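PDB 5YIY: probable fatty acyl-CoA transferase Rv3272, which probably acts in fatty acid metabolism as a family III CoA transferase and binds fatty acyl-CoAs of varying chain length, palmitoyl-CoA most tightly. Local coordinates for residues 20-25 / 173-178; 100-105 / 128-133; 74-79 / 389-394. The protein carries 1 engineered substitution. All coordinates share one frame; numbering follows the deposited sequence.

Contacts 1 and 2 are neighbours, their centres 11 Å apart, and they touch where Leu130 CD2 packs 3.6 Å from Ala23 CB. Contact 1 holds Ala175, the engineered residue at the inferred nucleophile position; contact 2 joins two strands of the parallel sheet and brings the Leu130 side chain to about 8 Å from that of Ala175. Contact 3 lies at the 74-77 margin of the same sheet, with strands 37-42 and 14-17 intervening before 98-101. Its centre is 25 Å from that of contact 1 and 23 Å from that of contact 2, so it stands apart from the inferred active site. There the C-terminal residues cover an outermost strand.

Contact 1: residues 20-25 / 173-178; sequences QNVAGP and LVANAS. Engineered in segment 173-178: Ala175 (natural residue Asp).
Val22 and Ala23 both pack against the methyl group of Ala175, an engineered residue that replaces the natural Asp. Val22 points its side chain at the first turns of helix 173-196 and touches with CG1: anti to the backbone N (chi1 178°) and beside the carbonyl carbon, this branch faces the helix and lies 3.8 Å from Ala175 CB. Ala23 lies beside the helix instead of aiming at it, with its CB 4.0 Å from Ala175 CB. Its backbone comes closer still, for Ala23 CA lies 3.4 Å from Ala175 O in a CA-H...O contact, and the CA atoms of Ala23 and Ala175 are only 4.4 Å apart. A residue as small as Ala23 suits this spot, where a helix start meets a helix flank almost backbone to backbone. The same CG1 of Val22 also approaches Asn176 OD1, but Asn176 has two conformers and this detail is doubtful; its ND2 bonds to Leu213 O of the second subunit. Ser178 turns its OG back to Val174 O at 2.6 Å, while its own N reaches that oxygen from the opposite face of the carbonyl plane. Asp146 OD2 accepts from Ala175 N. Buried between two helix beginnings, the arrangement probably forms part of the active site of a family III CoA transferase, in which the natural Asp at position 175 is the inferred nucleophile.

Contact 2: residues 100-105 / 128-133; sequences LEAFRP and ARLTAY
Glu101 OE1 meets the guanidinium group of Arg129 at its edge, almost in its plane, where NE donates a nearly straight hydrogen bond of 3.2 Å to OE1. The carboxylate is turned 66° from that plane, so the groups do not pair flat: NE comes to the syn side of OE1 but 27° out of the carboxylate plane. The glutamate's bend at chi2 (-97°) brings the carboxylate over to cross the arginine chain obliquely. The other oxygen, OE2, receives a weak bond from Phe103 N, where the chain has left the strand. Beneath this pair runs the parallel ladder. Glu101 spans Arg129, its N bonded to Ala128 O at 3.0 Å and its O taking Leu130 N at 2.8 Å. On the opposite face of the sheet Leu100 CD2 packs 3.6 Å from Ala128 CB, a long apolar branch over a short one, as suits a buried sheet surface. Farther along, Ala102 CA lies 3.1 Å from Leu130 O in a CA-H...O contact, and Thr131 CG2 touches Pro105 CG, the methyl of the threonine serving as its apolar end. Helices 107-110 and 115-121 lie between the two strands in the chain, so this is the parallel pairing of a beta-alpha-beta crossover in the Rossmann domain. Arg129 has a second acidic partner, for its NH1 forms a salt bridge with Glu109 OE2. The two acids balance its charge and probably hold its orientation. That charge in turn probably favours ionised Glu101, although Glu101 OE2 lies 3.2 Å from Phe103 O, an unfavourable meeting of two acceptors that works against it.

Contact 3: residues 74-79 / 389-394; sequences KSVTVD and VFLARP
Ser75 OG, hydrogen-bonded to both Glu42 OE1 and Gly384 N, ties the strand whose next residue, Val76, meets Phe390 and Leu391 to the chain leading into helix 387-390. Serine suits this place because its small hydroxyl can serve two partners at once. At the start of that helix His386 ND1 and Asn387 OD1 accept from Ser75 N and Thr77 N. The two segments themselves meet through apolar groups. Val76 divides its branches between two partners. CG1 and the end of Leu391 reach toward each other tip to tip, with Leu391 CD2 at 3.7 Å from Val76 CG1 and Leu391 CD1 at 3.8 Å. CG2 turns the other way, to Phe390 CB at 4.1 Å, where the valine and phenylalanine side chains cross at about a right angle. A beta-branched residue suits a strand, and its two methyls here serve two neighbours along the tail. Leu391 CG stands anti to the carbonyl carbon (chi1 -53°), which sends the isobutyl group at the strand, and its CD1 also lies 3.7 Å from Thr77 O. The Phe390 ring receives Lys74 at its edge: Lys74 CD, on a chain extended beyond CG, comes to 4.1 Å from Phe390 CE2. One face of the ring is covered by Val389 CG1, 4.0 Å above the ring centre. The lysine thus uses its methylenes for packing, while its NZ makes a long, weak ion pair with Glu37 OE1. Strand 37-42 is the inner neighbour of strand 74-77 in the parallel sheet. The chain entering the helix thus bonds the strand that is outermost within this chain, while Phe390 and Leu391 pack over side chains on the face of a Rossmann-type sheet.

Contact 1: residues 20-25 / 173-178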
loop_
_atom_site.group_PDB
_atom_site.type_symbol
_atom_site.label_atom_id
_atom_site.label_comp_id
_atom_site.label_asym_id
_atom_site.label_seq_id
_atom_site.Cartn_x
_atom_site.Cartn_y
_atom_site.Cartn_z
ATOM N N GLN A 20 1.749 17.842 -3.379
ATOM C CA GLN A 20 0.417 18.087 -3.925
ATOM C C GLN A 20 -0.322 16.777 -4.179
ATOM O O GLN A 20 0.267 15.697 -4.099
ATOM C CB GLN A 20 0.504 18.886 -5.227
ATOM C CG GLN A 20 1.314 20.166 -5.142
ATOM C CD GLN A 20 1.082 21.072 -6.336
ATOM O OE1 GLN A 20 0.750 20.607 -7.427
ATOM N NE2 GLN A 20 1.264 22.372 -6.138
ATOM N N ASN A 21 -1.612 16.890 -4.486
ATOM C CA ASN A 21 -2.462 15.751 -4.843
ATOM C C ASN A 21 -2.656 14.738 -3.715
ATOM O O ASN A 21 -3.131 15.087 -2.636
ATOM C CB ASN A 21 -1.914 15.049 -6.089
ATOM C CG ASN A 21 -1.714 16.004 -7.249
ATOM O OD1 ASN A 21 -2.542 16.880 -7.497
ATOM N ND2 ASN A 21 -0.609 15.840 -7.967
ATOM N N VAL A 22 -2.301 13.482 -3.973
ATOM C CA VAL A 22 -2.668 12.392 -3.072
ATOM C C VAL A 22 -1.508 11.784 -2.281
ATOM O O VAL A 22 -1.532 11.776 -1.050
ATOM C CB VAL A 22 -3.357 11.253 -3.849
ATOM C CG1 VAL A 22 -3.688 10.097 -2.918
ATOM C CG2 VAL A 22 -4.610 11.766 -4.540
ATOM N N ALA A 23 -0.502 11.276 -2.990
ATOM C CA ALA A 23 0.543 10.458 -2.374
ATOM C C ALA A 23 1.334 11.205 -1.304
ATOM O O ALA A 23 1.472 10.730 -0.176
ATOM C CB ALA A 23 1.484 9.926 -3.444
ATOM N N GLY A 24 1.850 12.375 -1.661
ATOM C CA GLY A 24 2.601 13.196 -0.728
ATOM C C GLY A 24 1.814 13.717 0.465
ATOM O O GLY A 24 2.253 13.559 1.605
ATOM N N PRO A 25 0.653 14.351 0.218
ATOM C CA PRO A 25 -0.180 14.855 1.316
ATOM C C PRO A 25 -0.674 13.769 2.272
ATOM O O PRO A 25 -0.849 14.051 3.457
ATOM C CB PRO A 25 -1.356 15.502 0.583
ATOM C CG PRO A 25 -0.768 15.952 -0.699
ATOM C CD PRO A 25 0.177 14.851 -1.084
ATOM N N LEU A 173 -4.492 3.140 -5.922
ATOM C CA LEU A 173 -3.779 2.157 -5.113
ATOM C C LEU A 173 -2.307 2.530 -4.925
ATOM O O LEU A 173 -1.776 2.428 -3.821
ATOM C CB LEU A 173 -3.898 0.754 -5.731
ATOM C CG LEU A 173 -3.212 0.384 -7.052
ATOM C CD1 LEU A 173 -3.225 -1.123 -7.238
ATOM C CD2 LEU A 173 -3.859 1.068 -8.248
ATOM N N VAL A 174 -1.655 2.966 -5.999
ATOM C CA VAL A 174 -0.231 3.282 -5.954
ATOM C C VAL A 174 0.042 4.530 -5.120
ATOM O O VAL A 174 0.970 4.554 -4.313
ATOM C CB VAL A 174 0.343 3.485 -7.372
ATOM C CG1 VAL A 174 1.802 3.915 -7.307
ATOM C CG2 VAL A 174 0.194 2.213 -8.186
ATOM N N ALA A 175 -0.777 5.559 -5.310
ATOM C CA ALA A 175 -0.600 6.820 -4.600
ATOM C C ALA A 175 -0.813 6.645 -3.100
ATOM O O ALA A 175 -0.040 7.159 -2.290
ATOM C CB ALA A 175 -1.548 7.874 -5.148
ATOM N N ASN A 176 -1.865 5.922 -2.734
ATOM C CA ASN A 176 -2.175 5.685 -1.330
ATOM C C ASN A 176 -1.135 4.799 -0.651
ATOM O O ASN A 176 -0.774 5.027 0.504
ATOM C CB ASN A 176 -3.567 5.067 -1.190
ATOM C CG ASN A 176 -4.678 6.079 -1.407
ATOM O OD1 ASN A 176 -4.520 7.262 -1.109
ATOM N ND2 ASN A 176 -5.807 5.616 -1.930
ATOM N N ALA A 177 -0.657 3.788 -1.370
ATOM C CA ALA A 177 0.372 2.901 -0.838
ATOM C C ALA A 177 1.698 3.637 -0.686
ATOM O O ALA A 177 2.414 3.446 0.296
ATOM C CB ALA A 177 0.541 1.681 -1.732
ATOM N N SER A 178 2.016 4.484 -1.662
ATOM C CA SER A 178 3.250 5.263 -1.639
ATOM C C SER A 178 3.268 6.246 -0.473
ATOM O O SER A 178 4.321 6.519 0.104
ATOM C CB SER A 178 3.435 6.016 -2.957
ATOM O OG SER A 178 3.544 5.118 -4.046
#

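Contact 2: residues 100-105 / 128-133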
loop_
_atom_site.group_PDB
_atom_site.type_symbol
_atom_site.label_atom_id
_atom_site.label_comp_id
_atom_site.label_asym_id
_atom_site.label_seq_id
_atom_site.Cartn_x
_atom_site.Cartn_y
_atom_site.Cartn_z
ATOM N N LEU A 100 9.028 17.574 3.311
ATOM C CA LEU A 100 8.387 16.679 2.356
ATOM C C LEU A 100 8.237 17.368 1.009
ATOM O O LEU A 100 7.675 18.459 0.920
ATOM C CB LEU A 100 7.014 16.229 2.860
ATOM C CG LEU A 100 6.916 15.531 4.216
ATOM C CD1 LEU A 100 5.468 15.168 4.516
ATOM C CD2 LEU A 100 7.792 14.295 4.252
ATOM N N GLU A 101 8.743 16.729 -0.039
ATOM C CA GLU A 101 8.619 17.268 -1.385
ATOM C C GLU A 101 8.249 16.184 -2.392
ATOM O O GLU A 101 8.792 15.080 -2.355
ATOM C CB GLU A 101 9.920 17.957 -1.798
ATOM C CG GLU A 101 10.021 18.245 -3.280
ATOM C CD GLU A 101 10.804 17.186 -4.026
ATOM O OE1 GLU A 101 11.656 16.523 -3.397
ATOM O OE2 GLU A 101 10.566 17.013 -5.239
ATOM N N ALA A 102 7.325 16.507 -3.293
ATOM C CA ALA A 102 6.881 15.553 -4.300
ATOM C C ALA A 102 6.913 16.153 -5.703
ATOM O O ALA A 102 6.088 15.808 -6.549
ATOM C CB ALA A 102 5.483 15.053 -3.977
ATOM N N PHE A 103 7.867 17.045 -5.948
ATOM C CA PHE A 103 8.014 17.641 -7.270
ATOM C C PHE A 103 8.768 16.735 -8.235
ATOM O O PHE A 103 9.307 15.695 -7.854
ATOM C CB PHE A 103 8.729 18.993 -7.190
ATOM C CG PHE A 103 7.920 20.074 -6.535
ATOM C CD1 PHE A 103 6.769 20.556 -7.137
ATOM C CD2 PHE A 103 8.324 20.629 -5.332
ATOM C CE1 PHE A 103 6.025 21.557 -6.543
ATOM C CE2 PHE A 103 7.584 21.632 -4.733
ATOM C CZ PHE A 103 6.433 22.097 -5.340
ATOM N N ARG A 104 8.784 17.155 -9.495
ATOM C CA ARG A 104 9.563 16.522 -10.548
ATOM C C ARG A 104 11.037 16.520 -10.137
ATOM O O ARG A 104 11.495 17.463 -9.491
ATOM C CB ARG A 104 9.327 17.282 -11.856
ATOM C CG ARG A 104 9.645 16.570 -13.152
ATOM C CD ARG A 104 9.087 17.410 -14.293
ATOM N NE ARG A 104 9.491 16.958 -15.620
ATOM C CZ ARG A 104 8.958 17.419 -16.748
ATOM N NH1 ARG A 104 7.999 18.334 -16.703
ATOM N NH2 ARG A 104 9.376 16.960 -17.920
ATOM N N PRO A 105 11.781 15.457 -10.486
ATOM C CA PRO A 105 13.207 15.397 -10.139
ATOM C C PRO A 105 14.001 16.602 -10.638
ATOM O O PRO A 105 13.919 16.950 -11.815
ATOM C CB PRO A 105 13.679 14.112 -10.827
ATOM C CG PRO A 105 12.458 13.266 -10.906
ATOM C CD PRO A 105 11.318 14.218 -11.135
ATOM N N ALA A 128 12.838 14.535 2.634
ATOM C CA ALA A 128 12.080 13.435 2.051
ATOM C C ALA A 128 11.601 13.769 0.645
ATOM O O ALA A 128 10.895 14.755 0.435
ATOM C CB ALA A 128 10.898 13.087 2.937
ATOM N N ARG A 129 11.985 12.935 -0.316
ATOM C CA ARG A 129 11.617 13.165 -1.707
ATOM C C ARG A 129 10.757 12.032 -2.251
ATOM O O ARG A 129 11.149 10.864 -2.213
ATOM C CB ARG A 129 12.870 13.335 -2.568
ATOM C CG ARG A 129 14.064 13.900 -1.816
ATOM C CD ARG A 129 15.149 14.370 -2.769
ATOM N NE ARG A 129 14.683 15.463 -3.616
ATOM C CZ ARG A 129 15.461 16.157 -4.439
ATOM N NH1 ARG A 129 16.752 15.872 -4.532
ATOM N NH2 ARG A 129 14.948 17.136 -5.171
ATOM N N LEU A 130 9.581 12.386 -2.759
ATOM C CA LEU A 130 8.684 11.421 -3.380
ATOM C C LEU A 130 8.523 11.736 -4.862
ATOM O O LEU A 130 8.059 12.813 -5.227
ATOM C CB LEU A 130 7.323 11.423 -2.683
ATOM C CG LEU A 130 6.224 10.552 -3.295
ATOM C CD1 LEU A 130 6.530 9.075 -3.122
ATOM C CD2 LEU A 130 4.882 10.892 -2.673
ATOM N N THR A 131 8.912 10.796 -5.714
ATOM C CA THR A 131 8.815 10.999 -7.154
ATOM C C THR A 131 8.043 9.864 -7.809
ATOM O O THR A 131 7.778 8.836 -7.185
ATOM C CB THR A 131 10.205 11.107 -7.809
ATOM O OG1 THR A 131 10.924 9.886 -7.606
ATOM C CG2 THR A 131 10.996 12.258 -7.205
ATOM N N ALA A 132 7.675 10.062 -9.069
ATOM C CA ALA A 132 6.941 9.054 -9.819
ATOM C C ALA A 132 7.807 7.850 -10.174
ATOM O O ALA A 132 7.396 6.705 -9.985
ATOM C CB ALA A 132 6.355 9.666 -11.077
ATOM N N TYR A 133 9.009 8.108 -10.682
ATOM C CA TYR A 133 9.840 7.038 -11.225
ATOM C C TYR A 133 11.232 6.948 -10.596
ATOM O O TYR A 133 12.050 6.126 -11.009
ATOM C CB TYR A 133 9.964 7.200 -12.741
ATOM C CG TYR A 133 8.630 7.191 -13.456
ATOM C CD1 TYR A 133 7.943 6.002 -13.664
ATOM C CD2 TYR A 133 8.059 8.368 -13.922
ATOM C CE1 TYR A 133 6.724 5.985 -14.315
ATOM C CE2 TYR A 133 6.839 8.362 -14.575
ATOM C CZ TYR A 133 6.177 7.166 -14.769
ATOM O OH TYR A 133 4.963 7.150 -15.418
#

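Contact 3: residues 74-79 / 389-394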
loop_
_atom_site.group_PDB
_atom_site.type_symbol
_atom_site.label_atom_id
_atom_site.label_comp_id
_atom_site.label_asym_id
_atom_site.label_seq_id
_atom_site.Cartn_x
_atom_site.Cartn_y
_atom_site.Cartn_z
ATOM N N LYS A 74 -1.477 23.035 8.350
ATOM C CA LYS A 74 -1.421 24.487 8.250
ATOM C C LYS A 74 -0.945 24.868 6.854
ATOM O O LYS A 74 -0.204 24.116 6.222
ATOM C CB LYS A 74 -0.501 25.069 9.325
ATOM C CG LYS A 74 -0.824 24.573 10.725
ATOM C CD LYS A 74 -0.144 25.403 11.799
ATOM C CE LYS A 74 -0.534 24.918 13.186
ATOM N NZ LYS A 74 -0.035 25.819 14.261
ATOM N N SER A 75 -1.373 26.029 6.367
ATOM C CA SER A 75 -1.107 26.400 4.981
ATOM C C SER A 75 -0.314 27.695 4.837
ATOM O O SER A 75 -0.542 28.666 5.558
ATOM C CB SER A 75 -2.423 26.522 4.211
ATOM O OG SER A 75 -2.192 26.871 2.858
ATOM N N VAL A 76 0.616 27.693 3.888
ATOM C CA VAL A 76 1.390 28.880 3.552
ATOM C C VAL A 76 1.401 29.095 2.041
ATOM O O VAL A 76 1.849 28.234 1.285
ATOM C CB VAL A 76 2.839 28.783 4.072
ATOM C CG1 VAL A 76 3.721 29.823 3.400
ATOM C CG2 VAL A 76 2.872 28.945 5.584
ATOM N N THR A 77 0.891 30.244 1.609
ATOM C CA THR A 77 0.845 30.592 0.193
ATOM C C THR A 77 2.085 31.387 -0.200
ATOM O O THR A 77 2.460 32.340 0.486
ATOM C CB THR A 77 -0.431 31.395 -0.143
ATOM O OG1 THR A 77 -1.513 30.489 -0.392
ATOM C CG2 THR A 77 -0.222 32.265 -1.372
ATOM N N VAL A 78 2.721 30.995 -1.302
ATOM C CA VAL A 78 3.992 31.591 -1.693
ATOM C C VAL A 78 4.347 31.268 -3.152
ATOM O O VAL A 78 3.955 30.225 -3.679
ATOM C CB VAL A 78 5.118 31.113 -0.741
ATOM C CG1 VAL A 78 5.608 29.721 -1.122
ATOM C CG2 VAL A 78 6.256 32.106 -0.712
ATOM N N ASP A 79 5.071 32.175 -3.804
ATOM C CA ASP A 79 5.484 31.978 -5.194
ATOM C C ASP A 79 6.966 31.627 -5.280
ATOM O O ASP A 79 7.815 32.510 -5.401
ATOM C CB ASP A 79 5.191 33.228 -6.030
ATOM C CG ASP A 79 5.606 33.070 -7.484
ATOM O OD1 ASP A 79 5.613 31.925 -7.983
ATOM O OD2 ASP A 79 5.922 34.093 -8.128
ATOM N N VAL A 389 1.128 34.138 10.391
ATOM C CA VAL A 389 1.905 33.510 11.425
ATOM C C VAL A 389 3.297 33.097 11.018
ATOM O O VAL A 389 4.205 33.200 11.775
ATOM C CB VAL A 389 1.229 32.236 11.924
ATOM C CG1 VAL A 389 2.113 31.550 12.945
ATOM C CG2 VAL A 389 -0.142 32.534 12.472
ATOM N N PHE A 390 3.452 32.556 9.829
ATOM C CA PHE A 390 4.755 32.052 9.437
ATOM C C PHE A 390 5.579 32.889 8.518
ATOM O O PHE A 390 6.767 32.757 8.491
ATOM C CB PHE A 390 4.625 30.664 8.840
ATOM C CG PHE A 390 4.235 29.639 9.820
ATOM C CD1 PHE A 390 5.058 29.327 10.851
ATOM C CD2 PHE A 390 3.047 29.005 9.719
ATOM C CE1 PHE A 390 4.706 28.388 11.770
ATOM C CE2 PHE A 390 2.681 28.068 10.625
ATOM C CZ PHE A 390 3.513 27.756 11.657
ATOM N N LEU A 391 4.965 33.802 7.801
ATOM C CA LEU A 391 5.719 34.640 6.893
ATOM C C LEU A 391 6.148 35.957 7.537
ATOM O O LEU A 391 6.698 36.832 6.903
ATOM C CB LEU A 391 5.061 34.772 5.534
ATOM C CG LEU A 391 4.730 33.428 4.897
ATOM C CD1 LEU A 391 4.110 33.577 3.538
ATOM C CD2 LEU A 391 5.895 32.473 4.858
ATOM N N ALA A 392 5.811 36.081 8.811
ATOM C CA ALA A 392 6.274 37.116 9.671
ATOM C C ALA A 392 5.976 38.516 9.260
ATOM O O ALA A 392 4.832 38.841 9.027
ATOM C CB ALA A 392 7.757 36.901 9.943
ATOM N N ARG A 393 7.047 39.305 9.171
ATOM C CA ARG A 393 7.065 40.726 8.915
ATOM C C ARG A 393 6.288 41.384 10.028
ATOM O O ARG A 393 5.426 42.199 9.793
ATOM C CB ARG A 393 6.541 41.081 7.522
ATOM N N PRO A 394 6.597 40.991 11.259
ATOM C CA PRO A 394 6.015 41.412 12.520
ATOM C C PRO A 394 6.433 42.819 12.886
ATOM O O PRO A 394 7.594 42.967 13.216
ATOM C CB PRO A 394 6.624 40.436 13.515
ATOM C CG PRO A 394 7.922 40.085 12.941
ATOM C CD PRO A 394 7.858 40.280 11.465
ATOM O OXT PRO A 394 5.625 43.747 12.845
#